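Local atomic coordinates of cobalt-precorrin-5B C(1)-methyltransferase (Archaeoglobus fulgidus, PDB entry 1SR8), a protein that probably catalyses the S-adenosyl-L-methionine-dependent methylation of C-1 in cobalt-precorrin-5B, giving cobalt-precorrin-6A in the anaerobic route to adenosylcobalamin. Residues A[47-56]-A[104-112]; A[121-132]-A[175-185]. One frame throughout, in Å; residues are numbered along the deposited sequence.

Contact 1 (A[47-56]-A[104-112]); sequences TASAAAVAAI and IIFEAEVCE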
# COMPACT_ATOMS: atom_id res chain seq x y z
N THR A 47 -3.56 7.51 -4.64
CA THR A 47 -4.01 8.89 -4.52
C THR A 47 -3.72 9.61 -5.83
O THR A 47 -4.53 10.41 -6.30
CB THR A 47 -3.29 9.60 -3.35
OG1 THR A 47 -3.56 8.89 -2.13
CG2 THR A 47 -3.78 11.04 -3.22
N ALA A 48 -2.57 9.30 -6.43
CA ALA A 48 -2.21 9.90 -7.70
C ALA A 48 -3.21 9.46 -8.77
O ALA A 48 -3.65 10.27 -9.61
CB ALA A 48 -0.79 9.47 -8.09
N SER A 49 -3.59 8.18 -8.74
CA SER A 49 -4.54 7.65 -9.71
C SER A 49 -5.88 8.37 -9.58
O SER A 49 -6.49 8.73 -10.58
CB SER A 49 -4.75 6.15 -9.49
OG SER A 49 -3.58 5.43 -9.81
N ALA A 50 -6.32 8.56 -8.34
CA ALA A 50 -7.59 9.22 -8.09
C ALA A 50 -7.56 10.64 -8.65
O ALA A 50 -8.52 11.07 -9.29
CB ALA A 50 -7.89 9.25 -6.59
N ALA A 51 -6.46 11.35 -8.42
CA ALA A 51 -6.33 12.73 -8.91
C ALA A 51 -6.44 12.76 -10.43
O ALA A 51 -7.18 13.57 -10.99
CB ALA A 51 -4.99 13.33 -8.48
N ALA A 52 -5.71 11.87 -11.10
CA ALA A 52 -5.74 11.80 -12.56
C ALA A 52 -7.13 11.50 -13.09
O ALA A 52 -7.62 12.17 -13.99
CB ALA A 52 -4.76 10.75 -13.04
N VAL A 53 -7.77 10.47 -12.53
CA VAL A 53 -9.11 10.10 -12.96
C VAL A 53 -10.12 11.22 -12.72
O VAL A 53 -10.97 11.48 -13.57
CB VAL A 53 -9.57 8.83 -12.23
CG1 VAL A 53 -11.02 8.54 -12.55
CG2 VAL A 53 -8.70 7.65 -12.64
N ALA A 54 -10.02 11.89 -11.58
CA ALA A 54 -10.94 12.98 -11.26
C ALA A 54 -10.76 14.19 -12.18
O ALA A 54 -11.72 14.85 -12.56
CB ALA A 54 -10.76 13.41 -9.80
N ALA A 55 -9.52 14.48 -12.55
CA ALA A 55 -9.26 15.60 -13.44
C ALA A 55 -9.93 15.39 -14.80
O ALA A 55 -10.53 16.32 -15.35
CB ALA A 55 -7.76 15.80 -13.60
N ILE A 56 -9.82 14.18 -15.35
CA ILE A 56 -10.42 13.85 -16.65
C ILE A 56 -11.95 13.84 -16.58
O ILE A 56 -12.62 14.40 -17.43
CB ILE A 56 -9.95 12.45 -17.15
CG1 ILE A 56 -8.46 12.48 -17.50
CG2 ILE A 56 -10.78 12.02 -18.36
CD1 ILE A 56 -7.91 11.14 -17.95
N ILE A 104 -1.02 14.22 2.75
CA ILE A 104 -0.34 14.96 1.69
C ILE A 104 -1.25 15.14 0.46
O ILE A 104 -1.94 14.22 0.04
CB ILE A 104 0.98 14.27 1.29
CG1 ILE A 104 1.97 15.32 0.79
CG2 ILE A 104 0.73 13.22 0.22
CD1 ILE A 104 3.40 14.85 0.81
N ILE A 105 -1.24 16.34 -0.11
CA ILE A 105 -2.07 16.63 -1.27
C ILE A 105 -1.46 16.28 -2.62
O ILE A 105 -0.28 16.53 -2.88
CB ILE A 105 -2.46 18.12 -1.33
CG1 ILE A 105 -3.44 18.46 -0.20
CG2 ILE A 105 -3.09 18.44 -2.67
CD1 ILE A 105 -4.80 17.83 -0.37
N PHE A 106 -2.29 15.70 -3.48
CA PHE A 106 -1.90 15.34 -4.84
C PHE A 106 -2.76 16.16 -5.79
O PHE A 106 -3.98 16.22 -5.63
CB PHE A 106 -2.15 13.85 -5.12
CG PHE A 106 -0.99 12.96 -4.79
CD1 PHE A 106 -0.16 12.49 -5.79
CD2 PHE A 106 -0.70 12.63 -3.47
CE1 PHE A 106 0.95 11.70 -5.49
CE2 PHE A 106 0.39 11.84 -3.16
CZ PHE A 106 1.22 11.37 -4.17
N GLU A 107 -2.12 16.82 -6.75
CA GLU A 107 -2.86 17.61 -7.72
C GLU A 107 -2.66 17.02 -9.10
O GLU A 107 -1.56 16.57 -9.45
CB GLU A 107 -2.39 19.07 -7.72
CG GLU A 107 -2.45 19.77 -6.39
CD GLU A 107 -2.27 21.27 -6.54
OE1 GLU A 107 -1.43 21.69 -7.37
OE2 GLU A 107 -2.95 22.03 -5.82
N ALA A 108 -3.74 17.03 -9.89
CA ALA A 108 -3.72 16.52 -11.25
C ALA A 108 -4.34 17.56 -12.17
O ALA A 108 -5.41 18.11 -11.88
CB ALA A 108 -4.49 15.21 -11.35
N GLU A 109 -3.67 17.82 -13.28
CA GLU A 109 -4.15 18.80 -14.24
C GLU A 109 -4.16 18.21 -15.64
O GLU A 109 -3.15 17.66 -16.07
CB GLU A 109 -3.24 20.03 -14.20
CG GLU A 109 -3.66 21.16 -15.11
CD GLU A 109 -4.36 22.28 -14.37
OE1 GLU A 109 -5.50 22.62 -14.75
OE2 GLU A 109 -3.76 22.81 -13.41
N VAL A 110 -5.28 18.32 -16.35
CA VAL A 110 -5.37 17.82 -17.72
C VAL A 110 -4.56 18.75 -18.60
O VAL A 110 -4.59 19.96 -18.42
CB VAL A 110 -6.84 17.80 -18.27
CG1 VAL A 110 -7.72 16.90 -17.43
CG2 VAL A 110 -7.40 19.20 -18.33
N CYS A 111 -3.81 18.19 -19.55
CA CYS A 111 -3.02 19.02 -20.43
C CYS A 111 -3.22 18.60 -21.88
O CYS A 111 -3.89 17.60 -22.15
CB CYS A 111 -1.53 18.97 -20.03
SG CYS A 111 -0.68 17.38 -20.01
N GLU A 112 -2.68 19.38 -22.82
CA GLU A 112 -2.83 19.09 -24.24
C GLU A 112 -2.08 17.85 -24.71
O GLU A 112 -2.64 17.02 -25.43
CB GLU A 112 -2.37 20.29 -25.07
CG GLU A 112 -3.26 21.50 -24.91
CD GLU A 112 -4.66 21.22 -25.38
OE1 GLU A 112 -4.84 21.02 -26.60
OE2 GLU A 112 -5.57 21.19 -24.54
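The ring of F106 packs against T47 and A48, the first residues of 47-56. T47 crosses the phenyl side chain at about a right angle and meets it with its methyl, CG2 lying 3.5 Å from F106 CD2. That methyl stands anti to the backbone N of T47, while OG1 (chi1 -59°) sits beside the N and is bonded back to T43 O, a rotation that leaves the carbon branch on the ring side. A48 adds its CB, 3.8 Å from F106 CE1, and its backbone N lies above one ring face, offset toward the rim.

One helical turn on, packing is closest: the methyl of A108 rises against the helix backbone, its CB 3.2 Å from A51 O and 3.5 Å from A51 CB. A55 follows, CB 4.0 Å from A108 CB. The small methyls of A51, A55 and A108 are consistent with the close approach of helix and strand 105-111, whose axes come within 7.0 Å at an angle of 34°.

Toward the strand's end the fit slackens. The partly exposed V110 reaches A55 O with CG1 at 3.5 Å, but its CG1 is still 4.5 Å from I56 CG1. E107 and E109 turn from the helix to the strand's other side, where E107 forms salt bridges with R88 and R120.

T47, A51 and A55 thus meet F106, A108 and V110 as a helix laid on one face of a beta-sheet. No hydrogen bond or salt bridge crosses this interface, which implies that apolar packing and close steric fit hold the two elements together.

Contact 2 (A[121-132]-A[175-185]); sequences GVGVKAGEKAVS and VGIKGGISILG
A small three-stranded mixed sheet, in which strand 121-125 lies between 128-129 and 180-181, gives this contact its frame. Its short parallel pairing, V122 with I181, is weakly bonded: G121 O accepts from I181 N, and G123 N returns a bond to I181 O at 2.8 Å, using both backbone polar atoms of I181. V124 and K178 then form an antiparallel hydrogen-bonded pair, with V124 N to K178 O and K178 N to V124 O both 2.9 Å. G123 and G180 bring no CB into the narrow gap between the chains, where their CA atoms lie 3.5 Å apart.

Strand 121-125 then turns back through a type I' turn from K125 to E128. K125 stretches out fully, CG anti to its N (chi1 179°), running past I177 CG1 to a weak bond from NZ to V175 O. Beyond the hairpin, A130 centres an inverse gamma turn and sets its CB 3.8 Å from I177 CG2. A130 O takes I183 N at 2.9 Å, and I183 O receives S132 N almost straight on, with a C=O...N angle of 172°. V131 and I183 lie side by side, while I183 CD1 reaches V122 CG2 at 4.0 Å. S132 OG caps A135 N of helix 133-149, and a water links this hydroxyl to G185 N.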
# COMPACT_ATOMS: atom_id res chain seq x y z
N GLY A 121 7.18 18.45 -6.71
CA GLY A 121 6.90 17.65 -5.53
C GLY A 121 7.18 16.17 -5.68
O GLY A 121 7.19 15.45 -4.69
N VAL A 122 7.38 15.73 -6.92
CA VAL A 122 7.68 14.33 -7.21
C VAL A 122 9.19 14.23 -7.41
O VAL A 122 9.74 14.83 -8.33
CB VAL A 122 6.97 13.85 -8.50
CG1 VAL A 122 7.28 12.37 -8.77
CG2 VAL A 122 5.46 14.05 -8.37
N GLY A 123 9.86 13.49 -6.52
CA GLY A 123 11.30 13.35 -6.59
C GLY A 123 11.84 12.77 -7.88
O GLY A 123 11.14 12.13 -8.65
N VAL A 124 13.13 13.02 -8.12
CA VAL A 124 13.81 12.52 -9.31
C VAL A 124 15.04 11.73 -8.89
O VAL A 124 15.78 12.15 -8.00
CB VAL A 124 14.24 13.68 -10.24
CG1 VAL A 124 15.19 13.18 -11.30
CG2 VAL A 124 13.02 14.31 -10.88
N LYS A 125 15.24 10.58 -9.52
CA LYS A 125 16.38 9.71 -9.22
C LYS A 125 16.97 9.25 -10.55
O LYS A 125 16.24 8.75 -11.40
CB LYS A 125 15.92 8.50 -8.42
CG LYS A 125 17.01 7.51 -8.07
CD LYS A 125 16.43 6.40 -7.21
CE LYS A 125 17.52 5.44 -6.73
NZ LYS A 125 17.04 4.57 -5.60
N ALA A 126 18.27 9.43 -10.72
CA ALA A 126 18.95 9.02 -11.95
C ALA A 126 18.26 9.58 -13.19
O ALA A 126 18.06 8.88 -14.17
CB ALA A 126 19.01 7.49 -12.04
N GLY A 127 17.89 10.85 -13.12
CA GLY A 127 17.24 11.51 -14.24
C GLY A 127 15.82 11.07 -14.55
O GLY A 127 15.27 11.46 -15.58
N GLU A 128 15.23 10.26 -13.67
CA GLU A 128 13.86 9.79 -13.88
C GLU A 128 12.96 10.02 -12.67
O GLU A 128 13.42 10.03 -11.54
CB GLU A 128 13.87 8.31 -14.25
CG GLU A 128 14.56 8.05 -15.57
CD GLU A 128 14.38 6.63 -16.06
OE1 GLU A 128 15.02 5.71 -15.50
OE2 GLU A 128 13.58 6.44 -17.01
N LYS A 129 11.67 10.24 -12.92
CA LYS A 129 10.72 10.47 -11.84
C LYS A 129 10.58 9.24 -10.93
O LYS A 129 10.48 8.11 -11.40
CB LYS A 129 9.35 10.86 -12.41
CG LYS A 129 9.28 12.30 -12.90
CD LYS A 129 9.31 13.29 -11.73
CE LYS A 129 9.25 14.76 -12.18
NZ LYS A 129 9.10 15.68 -11.01
N ALA A 130 10.60 9.49 -9.62
CA ALA A 130 10.50 8.43 -8.61
C ALA A 130 9.09 7.85 -8.44
O ALA A 130 8.43 8.07 -7.43
CB ALA A 130 11.02 8.96 -7.27
N VAL A 131 8.64 7.09 -9.44
CA VAL A 131 7.34 6.43 -9.43
C VAL A 131 7.60 4.92 -9.60
O VAL A 131 8.11 4.49 -10.63
CB VAL A 131 6.46 6.91 -10.61
CG1 VAL A 131 5.07 6.28 -10.53
CG2 VAL A 131 6.37 8.43 -10.62
N SER A 132 7.27 4.12 -8.59
CA SER A 132 7.52 2.69 -8.68
C SER A 132 6.77 2.03 -9.82
O SER A 132 5.83 2.61 -10.38
CB SER A 132 7.16 2.00 -7.36
OG SER A 132 5.76 1.86 -7.24
N VAL A 175 18.80 8.09 -0.84
CA VAL A 175 18.58 6.93 -1.70
C VAL A 175 18.69 7.37 -3.16
O VAL A 175 18.45 6.59 -4.08
CB VAL A 175 17.19 6.30 -1.45
CG1 VAL A 175 17.00 5.08 -2.34
CG2 VAL A 175 17.07 5.90 0.02
N GLY A 176 19.07 8.63 -3.35
CA GLY A 176 19.24 9.15 -4.69
C GLY A 176 18.05 9.94 -5.21
O GLY A 176 18.13 10.55 -6.27
N ILE A 177 16.95 9.91 -4.46
CA ILE A 177 15.74 10.62 -4.85
C ILE A 177 15.80 12.04 -4.33
O ILE A 177 15.92 12.25 -3.12
CB ILE A 177 14.51 9.95 -4.26
CG1 ILE A 177 14.50 8.47 -4.67
CG2 ILE A 177 13.25 10.66 -4.73
CD1 ILE A 177 13.54 7.63 -3.88
N LYS A 178 15.71 13.02 -5.21
CA LYS A 178 15.77 14.41 -4.77
C LYS A 178 14.75 15.33 -5.41
O LYS A 178 14.36 15.15 -6.56
CB LYS A 178 17.19 14.95 -4.97
CG LYS A 178 17.88 14.46 -6.24
CD LYS A 178 19.41 14.60 -6.16
CE LYS A 178 19.87 16.06 -6.27
NZ LYS A 178 19.49 16.91 -5.10
N GLY A 179 14.30 16.32 -4.64
CA GLY A 179 13.32 17.27 -5.15
C GLY A 179 11.87 16.91 -4.92
O GLY A 179 10.98 17.60 -5.42
N GLY A 180 11.60 15.83 -4.18
CA GLY A 180 10.22 15.45 -3.94
C GLY A 180 10.06 14.03 -3.42
O GLY A 180 11.03 13.31 -3.24
N ILE A 181 8.81 13.64 -3.18
CA ILE A 181 8.52 12.31 -2.68
C ILE A 181 8.41 11.28 -3.79
O ILE A 181 8.42 11.61 -4.98
CB ILE A 181 7.18 12.29 -1.91
CG1 ILE A 181 6.03 12.70 -2.84
CG2 ILE A 181 7.24 13.24 -0.74
CD1 ILE A 181 4.65 12.46 -2.25
N SER A 182 8.31 10.01 -3.39
CA SER A 182 8.16 8.90 -4.32
C SER A 182 6.66 8.58 -4.43
O SER A 182 5.88 8.87 -3.52
CB SER A 182 8.88 7.66 -3.79
OG SER A 182 10.22 7.93 -3.44
N ILE A 183 6.26 8.01 -5.55
CA ILE A 183 4.88 7.61 -5.74
C ILE A 183 4.99 6.10 -5.83
O ILE A 183 5.61 5.56 -6.75
CB ILE A 183 4.29 8.20 -7.02
CG1 ILE A 183 4.26 9.73 -6.89
CG2 ILE A 183 2.91 7.64 -7.28
CD1 ILE A 183 3.66 10.44 -8.08
N LEU A 184 4.40 5.40 -4.87
CA LEU A 184 4.50 3.96 -4.83
C LEU A 184 3.28 3.26 -4.24
O LEU A 184 2.28 3.90 -3.91
CB LEU A 184 5.75 3.59 -4.03
CG LEU A 184 5.88 4.27 -2.67
CD1 LEU A 184 5.07 3.49 -1.64
CD2 LEU A 184 7.34 4.34 -2.26
N GLY A 185 3.37 1.94 -4.12
CA GLY A 185 2.29 1.16 -3.56
C GLY A 185 2.13 -0.15 -4.29
O GLY A 185 1.60 -0.19 -5.40
O HOH W 1 10.02 19.05 -7.29
O HOH W 2 11.40 17.48 -8.87
O HOH W 3 5.70 0.13 -5.17

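How the contacts relate
The two contacts follow one another along the chain, contact 1 closing at 112 before contact 2 opens at 121, with strand 115-118 between them. Their centres are about 17 Å apart. Contact 1 places helix 44-57 on the six-stranded mixed sheet, whereas contact 2 is built on the small sheet and the loops running on from it. They meet chiefly round F106, whose CE1 is 4.0 Å from I183 CD1, and I181 CD1 touches both F106 CZ and I104 CD1. Helix 133-149 also joins them, touching S49 of segment 47-56 and I183 of contact 2. These apolar contacts of I181 and I183 pack segment 175-185 against F106 and its neighbours in contact 1.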